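Local coordinates for protein putative phthiocerol dimycocerosate transporter LppX (PDB 2BYO) that might carry phthiocerol dimycocerosates from the cell membrane to the outer membrane, in a large hydrophobic cavity of a U-shaped beta half-barrel, at residues Thr129-Gln134 against Thr145-Thr150; Asp140-Thr145 against Ala174-His179. One frame throughout, in Å; residues are numbered along the deposited sequence.

Interaction 1 of 2, residues Thr129-Gln134 against Thr145-Thr150; sequences TNLQAQ and TKITGT
Thr-129–Gln-134 and Thr-145–Thr-150 run antiparallel, their axes 4.5 Å apart with N-to-C directions at 163°, and form hydrogen-bonded pairs at Thr-129 with Thr-150 and at Gln-132 with Thr-148, between which the register slips by one residue in a beta bulge where Asn-130 takes up positive phi. A water bridges the strands beside the bulge, donating to Asn-130 O and to Thr-148 OG1.

The two strands are the arms of a hairpin at one margin of the half-barrel sheet, the 129-139 arm being outermost within the chain. On the face carrying Leu-131 and Ile-147, the tip of Leu-131 turns back to the partner strand, its CD2 lying 4.2 Å from Ile-147 CG2. Leu-131 CD2 also lies 4.1 Å from CA of Gly-149, which is beside the bound docosahexaenoic acid. Leu-131 packs further on Leu-24, Leu-25 and Ile-28 of helix 22-36.

The other face is polar. Thr-148 OG1, held between backbone N and carbonyl carbon (chi1 55°), sits 3.3 Å from Gln-132 CB. The extended side chain of Gln-132 stands out from its strand, and its NE2 leans back to give a nearly straight bond (170°) to Asn-130 OD1, approaching from above the acceptor's carbonyl plane. Lys-146 CD lies against Gln-134 CB at 3.8 Å.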
# COMPACT_ATOMS: atom_id res chain seq x y z
N THR A 129 0.77 -7.25 -16.77
CA THR A 129 1.53 -7.47 -18.00
C THR A 129 2.89 -6.78 -17.94
O THR A 129 3.16 -5.98 -17.04
CB THR A 129 0.76 -6.97 -19.22
OG1 THR A 129 0.34 -5.62 -19.01
CG2 THR A 129 -0.45 -7.84 -19.49
N ASN A 130 3.75 -7.14 -18.88
CA ASN A 130 5.01 -6.46 -19.10
C ASN A 130 5.87 -6.39 -17.87
O ASN A 130 6.39 -5.33 -17.53
CB ASN A 130 4.77 -5.05 -19.67
CG ASN A 130 6.01 -4.47 -20.38
OD1 ASN A 130 7.02 -5.17 -20.57
ND2 ASN A 130 5.93 -3.21 -20.77
N LEU A 131 6.01 -7.52 -17.18
CA LEU A 131 6.88 -7.61 -16.01
C LEU A 131 8.32 -7.47 -16.47
O LEU A 131 8.73 -8.12 -17.40
CB LEU A 131 6.68 -8.93 -15.26
CG LEU A 131 5.36 -9.07 -14.49
CD1 LEU A 131 5.27 -10.44 -13.83
CD2 LEU A 131 5.20 -7.97 -13.45
N GLN A 132 9.08 -6.59 -15.82
CA GLN A 132 10.49 -6.37 -16.17
C GLN A 132 11.32 -6.32 -14.89
O GLN A 132 11.00 -5.58 -13.95
CB GLN A 132 10.67 -5.06 -16.95
CG GLN A 132 10.23 -5.11 -18.40
CD GLN A 132 10.27 -3.72 -19.07
OE1 GLN A 132 11.20 -2.92 -18.85
NE2 GLN A 132 9.27 -3.45 -19.91
N ALA A 133 12.39 -7.11 -14.87
CA ALA A 133 13.32 -7.11 -13.77
C ALA A 133 14.35 -6.00 -14.01
O ALA A 133 15.19 -6.12 -14.89
CB ALA A 133 14.00 -8.47 -13.68
N GLN A 134 14.27 -4.94 -13.21
CA GLN A 134 15.10 -3.76 -13.44
C GLN A 134 16.42 -3.79 -12.67
O GLN A 134 17.21 -2.86 -12.75
CB GLN A 134 14.35 -2.49 -13.06
CG GLN A 134 13.01 -2.30 -13.73
CD GLN A 134 13.10 -1.93 -15.19
OE1 GLN A 134 12.08 -1.72 -15.87
NE2 GLN A 134 14.32 -1.82 -15.70
N THR A 145 15.03 -6.41 -5.19
CA THR A 145 14.83 -6.63 -6.61
C THR A 145 13.72 -5.69 -7.04
O THR A 145 12.62 -5.73 -6.48
CB THR A 145 14.40 -8.08 -6.86
OG1 THR A 145 15.39 -8.98 -6.34
CG2 THR A 145 14.20 -8.33 -8.33
N LYS A 146 14.02 -4.84 -8.02
CA LYS A 146 13.05 -3.91 -8.57
C LYS A 146 12.41 -4.57 -9.78
O LYS A 146 13.10 -4.99 -10.70
CB LYS A 146 13.74 -2.61 -8.98
CG LYS A 146 12.79 -1.54 -9.50
CD LYS A 146 13.56 -0.36 -10.06
CE LYS A 146 12.61 0.75 -10.54
NZ LYS A 146 13.36 1.89 -11.14
N ILE A 147 11.08 -4.68 -9.76
CA ILE A 147 10.33 -5.26 -10.85
C ILE A 147 9.21 -4.32 -11.21
O ILE A 147 8.41 -3.95 -10.35
CB ILE A 147 9.74 -6.65 -10.50
CG1 ILE A 147 10.85 -7.61 -10.08
CG2 ILE A 147 8.98 -7.24 -11.72
CD1 ILE A 147 10.36 -8.96 -9.63
N THR A 148 9.17 -3.92 -12.48
CA THR A 148 8.12 -3.06 -12.99
C THR A 148 7.12 -3.91 -13.74
O THR A 148 7.42 -5.00 -14.19
CB THR A 148 8.68 -2.00 -13.96
OG1 THR A 148 9.42 -2.65 -15.00
CG2 THR A 148 9.59 -1.04 -13.23
N GLY A 149 5.92 -3.37 -13.92
CA GLY A 149 4.85 -4.09 -14.60
C GLY A 149 3.72 -3.14 -14.88
O GLY A 149 3.74 -2.00 -14.40
N THR A 150 2.74 -3.60 -15.64
CA THR A 150 1.59 -2.78 -15.99
C THR A 150 0.33 -3.44 -15.40
O THR A 150 0.10 -4.63 -15.59
CB THR A 150 1.52 -2.61 -17.51
OG1 THR A 150 2.62 -1.79 -17.92
CG2 THR A 150 0.20 -1.96 -17.95
O HOH W 1 7.51 -2.83 -17.09
O HOH W 2 3.02 -2.13 -20.58

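Interaction 2 of 2, residues Asp140-Thr145 against Ala174-His179; sequences DGISTT and AQDGSH
Gln-175 crosses the side chain of Thr-145 at about a right angle, and its path accounts for much of this contact. Its CB lies 3.5 Å from Ser-143 O, the carbonyl that also accepts a hydrogen bond from Gln-175 N (2.8 Å). CG stands 3.4 Å from Thr-145 OG1, and the chain beyond it is extended (chi2 168°), which carries the amide across strand 142-151 toward strand 129-139. There CD faces Thr-144 C, while OE1 rests 3.4 Å from Ser-143 CB. At the tip NE2 donates to Thr-145 OG1 over 3.0 Å; the acceptor lies in the amide plane, and the angle at the hydrogen is 164°. NE2 also bonds Thr-136 OG1 on strand 129-139.

Nearby, Thr-144 and Ala-174 form an antiparallel non-hydrogen-bonded pair where strand 167-174 ends, and Ile-142 CG2 meets Ala-174 CB at 3.9 Å. The loop then turns away through an Asx turn, in which Asp-176 OD1 accepts from Ser-178 N.

With its backbone N on Ser-143 O and its amide NE2 on two threonine hydroxyls, Gln-175 is fixed at both ends, so the amide's rotation is set and the start of the loop is tied to two neighbouring strands.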
# COMPACT_ATOMS: atom_id res chain seq x y z
N ASP A 140 16.40 1.81 2.37
CA ASP A 140 16.53 1.71 3.83
C ASP A 140 17.56 0.65 4.23
O ASP A 140 17.33 -0.13 5.16
CB ASP A 140 15.17 1.37 4.48
CG ASP A 140 14.15 2.47 4.30
OD1 ASP A 140 14.53 3.66 4.30
OD2 ASP A 140 12.95 2.13 4.18
N GLY A 141 18.67 0.61 3.52
CA GLY A 141 19.72 -0.36 3.84
C GLY A 141 19.45 -1.80 3.41
O GLY A 141 20.27 -2.67 3.66
N ILE A 142 18.31 -2.04 2.74
CA ILE A 142 17.94 -3.38 2.26
C ILE A 142 18.12 -3.45 0.74
O ILE A 142 17.63 -2.58 0.00
CB ILE A 142 16.47 -3.72 2.62
CG1 ILE A 142 16.25 -3.62 4.13
CG2 ILE A 142 16.08 -5.14 2.15
CD1 ILE A 142 14.77 -3.43 4.50
N SER A 143 18.84 -4.49 0.28
CA SER A 143 18.95 -4.80 -1.14
C SER A 143 17.66 -5.44 -1.64
O SER A 143 17.20 -6.46 -1.09
CB SER A 143 20.12 -5.76 -1.40
OG SER A 143 21.35 -5.18 -1.00
N THR A 144 17.09 -4.85 -2.68
CA THR A 144 15.80 -5.29 -3.20
C THR A 144 15.86 -5.49 -4.70
O THR A 144 16.63 -4.85 -5.39
CB THR A 144 14.66 -4.28 -2.91
OG1 THR A 144 14.86 -3.08 -3.65
CG2 THR A 144 14.55 -3.95 -1.44
N THR A 145 15.03 -6.41 -5.19
CA THR A 145 14.83 -6.63 -6.61
C THR A 145 13.72 -5.69 -7.04
O THR A 145 12.62 -5.73 -6.48
CB THR A 145 14.40 -8.08 -6.86
OG1 THR A 145 15.39 -8.98 -6.34
CG2 THR A 145 14.20 -8.33 -8.33
N ALA A 174 12.72 -7.63 -1.11
CA ALA A 174 13.96 -7.88 -0.37
C ALA A 174 14.67 -9.11 -0.92
O ALA A 174 14.02 -10.10 -1.29
CB ALA A 174 13.67 -8.05 1.11
N GLN A 175 16.00 -9.04 -0.96
CA GLN A 175 16.83 -10.17 -1.38
C GLN A 175 17.46 -10.91 -0.20
O GLN A 175 18.34 -11.72 -0.38
CB GLN A 175 17.93 -9.68 -2.32
CG GLN A 175 17.39 -9.05 -3.60
CD GLN A 175 18.46 -8.31 -4.38
OE1 GLN A 175 19.56 -8.06 -3.87
NE2 GLN A 175 18.14 -7.94 -5.62
N ASP A 176 16.98 -10.63 1.01
CA ASP A 176 17.63 -11.15 2.23
C ASP A 176 17.09 -12.49 2.73
O ASP A 176 17.46 -12.94 3.82
CB ASP A 176 17.60 -10.08 3.34
CG ASP A 176 16.19 -9.55 3.64
OD1 ASP A 176 15.18 -10.17 3.25
OD2 ASP A 176 16.11 -8.48 4.26
N GLY A 177 16.23 -13.13 1.95
CA GLY A 177 15.57 -14.38 2.36
C GLY A 177 14.12 -14.18 2.82
O GLY A 177 13.33 -15.11 2.82
N SER A 178 13.77 -12.95 3.18
CA SER A 178 12.44 -12.64 3.71
C SER A 178 11.38 -12.44 2.63
O SER A 178 10.19 -12.59 2.91
CB SER A 178 12.50 -11.36 4.53
OG SER A 178 12.76 -10.24 3.69
N HIS A 179 11.81 -12.07 1.43
CA HIS A 179 10.90 -11.65 0.35
C HIS A 179 9.99 -10.49 0.75
O HIS A 179 8.91 -10.34 0.19
CB HIS A 179 10.07 -12.83 -0.16
CG HIS A 179 10.86 -13.84 -0.92
ND1 HIS A 179 11.24 -15.05 -0.39
CD2 HIS A 179 11.34 -13.83 -2.19
CE1 HIS A 179 11.92 -15.74 -1.28
NE2 HIS A 179 11.99 -15.02 -2.39

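Overall arrangement
Strand 142-151 is common to both contacts: its start, within 140-145, belongs to interaction 2 and its 145-150 part to interaction 1, with Thr-145 in each. Their centres lie 16 Å apart, each about 17 Å from the centre of the chain. Along the sequence the segments alternate, 129-134, 140-145, 145-150, 174-179. Interaction 1 joins this strand to 129-139, outermost within the chain, whereas interaction 2 joins it to the end of strand 167-174 and the loop leading to strand 181-187. Together they connect strand 142-151 to both sheet neighbours, at the margin of the half-barrel whose cavity holds fatty acids in this crystal and is large enough for one phthiocerol dimycocerosate.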